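ABC transporter (Caldanaerobius, PDB 4G68) probably binds xylan-derived oligosaccharides outside the cell and delivers them to an ABC importer. Local coordinates at residues W201-M209 / M274-A282. Sequence-based numbering, arbitrary orientation.
Sequences WPGMWYYDM and MYFGGNFDA
Phe-276 meets Tyr-206, Trp-205 and Met-209 where helix 201-209 packs across strand 274-278 in a periplasmic-binding-protein fold; the segment axes cross at 89° with a closest approach of 7.7 Å, a perpendicular packing. Strand 274-278 pairs antiparallel with strand 144-160.

Phe-276 can be followed outward. Its CB lies over the Tyr-206 ring, 4.2 Å from the centroid, a CH-pi contact. With CG anti to the backbone N (chi1 175°), an edge of the phenyl ring is brought against the same tyrosine: CD2 stands 3.8 Å from Tyr-206 CD2, and planes at 82° make the pair edge-to-face. Further along, CE2 abuts the carbonyl O of Trp-205 near the phenyl plane, while CZ reaches CB and CE of Met-209, whose chain bends at chi2 and chi3. Replacing Tyr-206 by an alanine would probably open a gap beside Phe-276 and leave its CB and CD2 edge without the aromatic face they pack on.

Beyond the strand, Phe-280 directs its edge at the face of Trp-205 in an offset edge-to-face pair, the centroids of the phenyl and of the indole's six-membered ring 5.8 Å apart. Its CE1 also touches Trp-201 CH2 at 3.9 Å; NE1 of that indole is hydrogen-bonded to Asp-80 OD2. Gly-278 packs beside both Trp-205 and Phe-280: its N lies over a face of the Trp-205 ring, and its CA is 3.6 Å from Trp-205 CZ3. No direct hydrogen bond joins the segments; instead, one water donates to Pro-202 O at 2.9 Å and to Phe-276 O at 3.2 Å.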
loop_
_atom_site.group_PDB
_atom_site.type_symbol
_atom_site.label_atom_id
_atom_site.label_comp_id
_atom_site.label_asym_id
_atom_site.label_seq_id
_atom_site.Cartn_x
_atom_site.Cartn_y
_atom_site.Cartn_z
ATOM N N TRP C 201 7.436 -5.000 5.723
ATOM C CA TRP C 201 6.253 -4.230 5.482
ATOM C C TRP C 201 4.985 -5.066 5.228
ATOM O O TRP C 201 3.976 -4.740 5.759
ATOM C CB TRP C 201 6.467 -3.056 4.497
ATOM C CG TRP C 201 6.609 -3.492 3.100
ATOM C CD1 TRP C 201 7.785 -3.700 2.376
ATOM C CD2 TRP C 201 5.528 -3.883 2.214
ATOM N NE1 TRP C 201 7.504 -4.153 1.123
ATOM C CE2 TRP C 201 6.157 -4.283 0.957
ATOM C CE3 TRP C 201 4.122 -3.873 2.307
ATOM C CZ2 TRP C 201 5.408 -4.727 -0.129
ATOM C CZ3 TRP C 201 3.397 -4.309 1.223
ATOM C CH2 TRP C 201 4.024 -4.718 0.022
ATOM N N PRO C 202 5.042 -6.162 4.474
ATOM C CA PRO C 202 3.745 -6.842 4.262
ATOM C C PRO C 202 3.070 -7.352 5.560
ATOM O O PRO C 202 1.868 -7.192 5.702
ATOM C CB PRO C 202 4.095 -7.981 3.312
ATOM C CG PRO C 202 5.375 -7.588 2.682
ATOM C CD PRO C 202 6.130 -6.857 3.762
ATOM N N GLY C 203 3.829 -7.940 6.502
ATOM C CA GLY C 203 3.238 -8.426 7.762
ATOM C C GLY C 203 2.805 -7.320 8.689
ATOM O O GLY C 203 1.929 -7.522 9.604
ATOM N N MET C 204 3.479 -6.170 8.515
ATOM C CA MET C 204 3.219 -4.976 9.267
ATOM C C MET C 204 1.740 -4.560 8.997
ATOM O O MET C 204 1.042 -4.309 9.907
ATOM C CB MET C 204 4.228 -3.909 8.793
ATOM C CG MET C 204 4.505 -2.794 9.753
ATOM S SD MET C 204 4.629 -1.155 8.928
ATOM C CE MET C 204 3.048 -1.196 8.028
ATOM N N TRP C 205 1.322 -4.445 7.731
ATOM C CA TRP C 205 -0.161 -4.400 7.372
ATOM C C TRP C 205 -1.172 -5.161 8.274
ATOM O O TRP C 205 -2.269 -4.616 8.663
ATOM C CB TRP C 205 -0.343 -4.791 5.899
ATOM C CG TRP C 205 -0.017 -3.625 5.022
ATOM C CD1 TRP C 205 1.215 -2.965 4.910
ATOM C CD2 TRP C 205 -0.937 -2.867 4.169
ATOM N NE1 TRP C 205 1.093 -1.847 4.104
ATOM C CE2 TRP C 205 -0.163 -1.735 3.632
ATOM C CE3 TRP C 205 -2.283 -2.962 3.863
ATOM C CZ2 TRP C 205 -0.723 -0.823 2.746
ATOM C CZ3 TRP C 205 -2.843 -2.058 2.995
ATOM C CH2 TRP C 205 -2.093 -0.991 2.456
ATOM N N TYR C 206 -0.845 -6.425 8.575
ATOM C CA TYR C 206 -1.657 -7.253 9.434
ATOM C C TYR C 206 -1.741 -6.596 10.785
ATOM O O TYR C 206 -2.864 -6.408 11.295
ATOM C CB TYR C 206 -1.039 -8.675 9.566
ATOM C CG TYR C 206 -1.149 -9.582 8.385
ATOM C CD1 TYR C 206 -1.716 -10.848 8.546
ATOM C CD2 TYR C 206 -0.579 -9.269 7.140
ATOM C CE1 TYR C 206 -1.808 -11.720 7.493
ATOM C CE2 TYR C 206 -0.640 -10.167 6.070
ATOM C CZ TYR C 206 -1.247 -11.397 6.275
ATOM O OH TYR C 206 -1.387 -12.327 5.246
ATOM N N TYR C 207 -0.580 -6.221 11.357
ATOM C CA TYR C 207 -0.587 -5.660 12.730
ATOM C C TYR C 207 -1.291 -4.313 12.770
ATOM O O TYR C 207 -2.162 -4.081 13.595
ATOM C CB TYR C 207 0.868 -5.462 13.310
ATOM C CG TYR C 207 0.751 -4.764 14.609
ATOM C CD1 TYR C 207 0.555 -5.486 15.788
ATOM C CD2 TYR C 207 0.697 -3.373 14.667
ATOM C CE1 TYR C 207 0.350 -4.811 17.006
ATOM C CE2 TYR C 207 0.460 -2.699 15.845
ATOM C CZ TYR C 207 0.317 -3.416 17.027
ATOM O OH TYR C 207 0.135 -2.703 18.197
ATOM N N ASP C 208 -0.881 -3.392 11.888
ATOM C CA ASP C 208 -1.635 -2.118 11.724
ATOM C C ASP C 208 -3.152 -2.266 11.649
ATOM O O ASP C 208 -3.882 -1.548 12.359
ATOM C CB ASP C 208 -1.163 -1.346 10.497
ATOM C CG ASP C 208 0.276 -0.924 10.588
ATOM O OD1 ASP C 208 0.889 -1.214 11.604
ATOM O OD2 ASP C 208 0.813 -0.327 9.613
ATOM N N MET C 209 -3.609 -3.183 10.781
ATOM C CA MET C 209 -5.060 -3.374 10.606
ATOM C C MET C 209 -5.708 -3.791 11.905
ATOM O O MET C 209 -6.784 -3.291 12.248
ATOM C CB MET C 209 -5.438 -4.432 9.555
ATOM C CG MET C 209 -6.804 -5.084 9.946
ATOM S SD MET C 209 -8.154 -3.898 9.623
ATOM C CE MET C 209 -7.608 -3.387 7.981
ATOM N N MET C 274 -6.136 -17.590 1.779
ATOM C CA MET C 274 -6.192 -16.142 1.964
ATOM C C MET C 274 -4.857 -15.400 1.810
ATOM O O MET C 274 -3.785 -16.008 1.749
ATOM C CB MET C 274 -6.863 -15.719 3.328
ATOM C CG MET C 274 -8.139 -16.479 3.722
ATOM S SD MET C 274 -8.779 -16.220 5.403
ATOM C CE MET C 274 -9.732 -14.717 5.234
ATOM N N TYR C 275 -4.981 -14.081 1.553
ATOM C CA TYR C 275 -3.851 -13.113 1.510
ATOM C C TYR C 275 -4.421 -11.850 2.026
ATOM O O TYR C 275 -5.566 -11.485 1.668
ATOM C CB TYR C 275 -3.536 -12.813 0.128
ATOM C CG TYR C 275 -2.388 -11.938 -0.146
ATOM C CD1 TYR C 275 -1.135 -12.486 -0.457
ATOM C CD2 TYR C 275 -2.552 -10.530 -0.244
ATOM C CE1 TYR C 275 -0.058 -11.668 -0.757
ATOM C CE2 TYR C 275 -1.465 -9.723 -0.546
ATOM C CZ TYR C 275 -0.225 -10.278 -0.804
ATOM O OH TYR C 275 0.864 -9.439 -1.081
ATOM N N PHE C 276 -3.609 -11.130 2.794
ATOM C CA PHE C 276 -4.055 -9.844 3.211
ATOM C C PHE C 276 -3.054 -8.737 2.896
ATOM O O PHE C 276 -1.886 -8.831 3.179
ATOM C CB PHE C 276 -4.398 -9.864 4.704
ATOM C CG PHE C 276 -4.768 -8.532 5.225
ATOM C CD1 PHE C 276 -6.046 -8.038 5.027
ATOM C CD2 PHE C 276 -3.822 -7.736 5.879
ATOM C CE1 PHE C 276 -6.400 -6.774 5.447
ATOM C CE2 PHE C 276 -4.168 -6.456 6.281
ATOM C CZ PHE C 276 -5.439 -5.995 6.086
ATOM N N GLY C 277 -3.527 -7.675 2.276
ATOM C CA GLY C 277 -2.548 -6.669 2.036
ATOM C C GLY C 277 -3.155 -5.506 1.364
ATOM O O GLY C 277 -4.335 -5.171 1.604
ATOM N N GLY C 278 -2.321 -4.865 0.572
ATOM C CA GLY C 278 -2.758 -3.719 -0.202
ATOM C C GLY C 278 -3.616 -4.112 -1.398
ATOM O O GLY C 278 -3.471 -5.212 -2.004
ATOM N N ASN C 279 -4.516 -3.200 -1.756
ATOM C CA ASN C 279 -5.266 -3.373 -2.971
ATOM C C ASN C 279 -4.333 -3.535 -4.230
ATOM O O ASN C 279 -4.764 -4.081 -5.252
ATOM C CB ASN C 279 -6.115 -2.115 -3.141
ATOM C CG ASN C 279 -5.245 -0.886 -3.207
ATOM O OD1 ASN C 279 -4.587 -0.506 -2.214
ATOM N ND2 ASN C 279 -5.115 -0.342 -4.405
ATOM N N PHE C 280 -3.091 -2.991 -4.173
ATOM C CA PHE C 280 -2.163 -2.925 -5.356
ATOM C C PHE C 280 -1.713 -4.322 -5.747
ATOM O O PHE C 280 -1.319 -4.583 -6.933
ATOM C CB PHE C 280 -0.893 -2.106 -5.033
ATOM C CG PHE C 280 -0.425 -2.275 -3.584
ATOM C CD1 PHE C 280 0.378 -3.390 -3.218
ATOM C CD2 PHE C 280 -0.732 -1.296 -2.632
ATOM C CE1 PHE C 280 0.819 -3.507 -1.898
ATOM C CE2 PHE C 280 -0.339 -1.423 -1.319
ATOM C CZ PHE C 280 0.461 -2.525 -0.958
ATOM N N ASP C 281 -1.807 -5.224 -4.753
ATOM C CA ASP C 281 -1.521 -6.643 -4.988
ATOM C C ASP C 281 -2.560 -7.343 -5.819
ATOM O O ASP C 281 -2.300 -8.411 -6.368
ATOM C CB ASP C 281 -1.214 -7.384 -3.672
ATOM C CG ASP C 281 0.158 -6.992 -3.101
ATOM O OD1 ASP C 281 1.002 -6.406 -3.862
ATOM O OD2 ASP C 281 0.360 -7.299 -1.896
ATOM N N ALA C 282 -3.732 -6.744 -5.971
ATOM C CA ALA C 282 -4.791 -7.342 -6.843
ATOM C C ALA C 282 -4.326 -7.756 -8.175
ATOM O O ALA C 282 -4.676 -8.853 -8.608
ATOM C CB ALA C 282 -5.962 -6.409 -7.004
HETATM O O HOH W 1 0.849 -7.125 2.949
#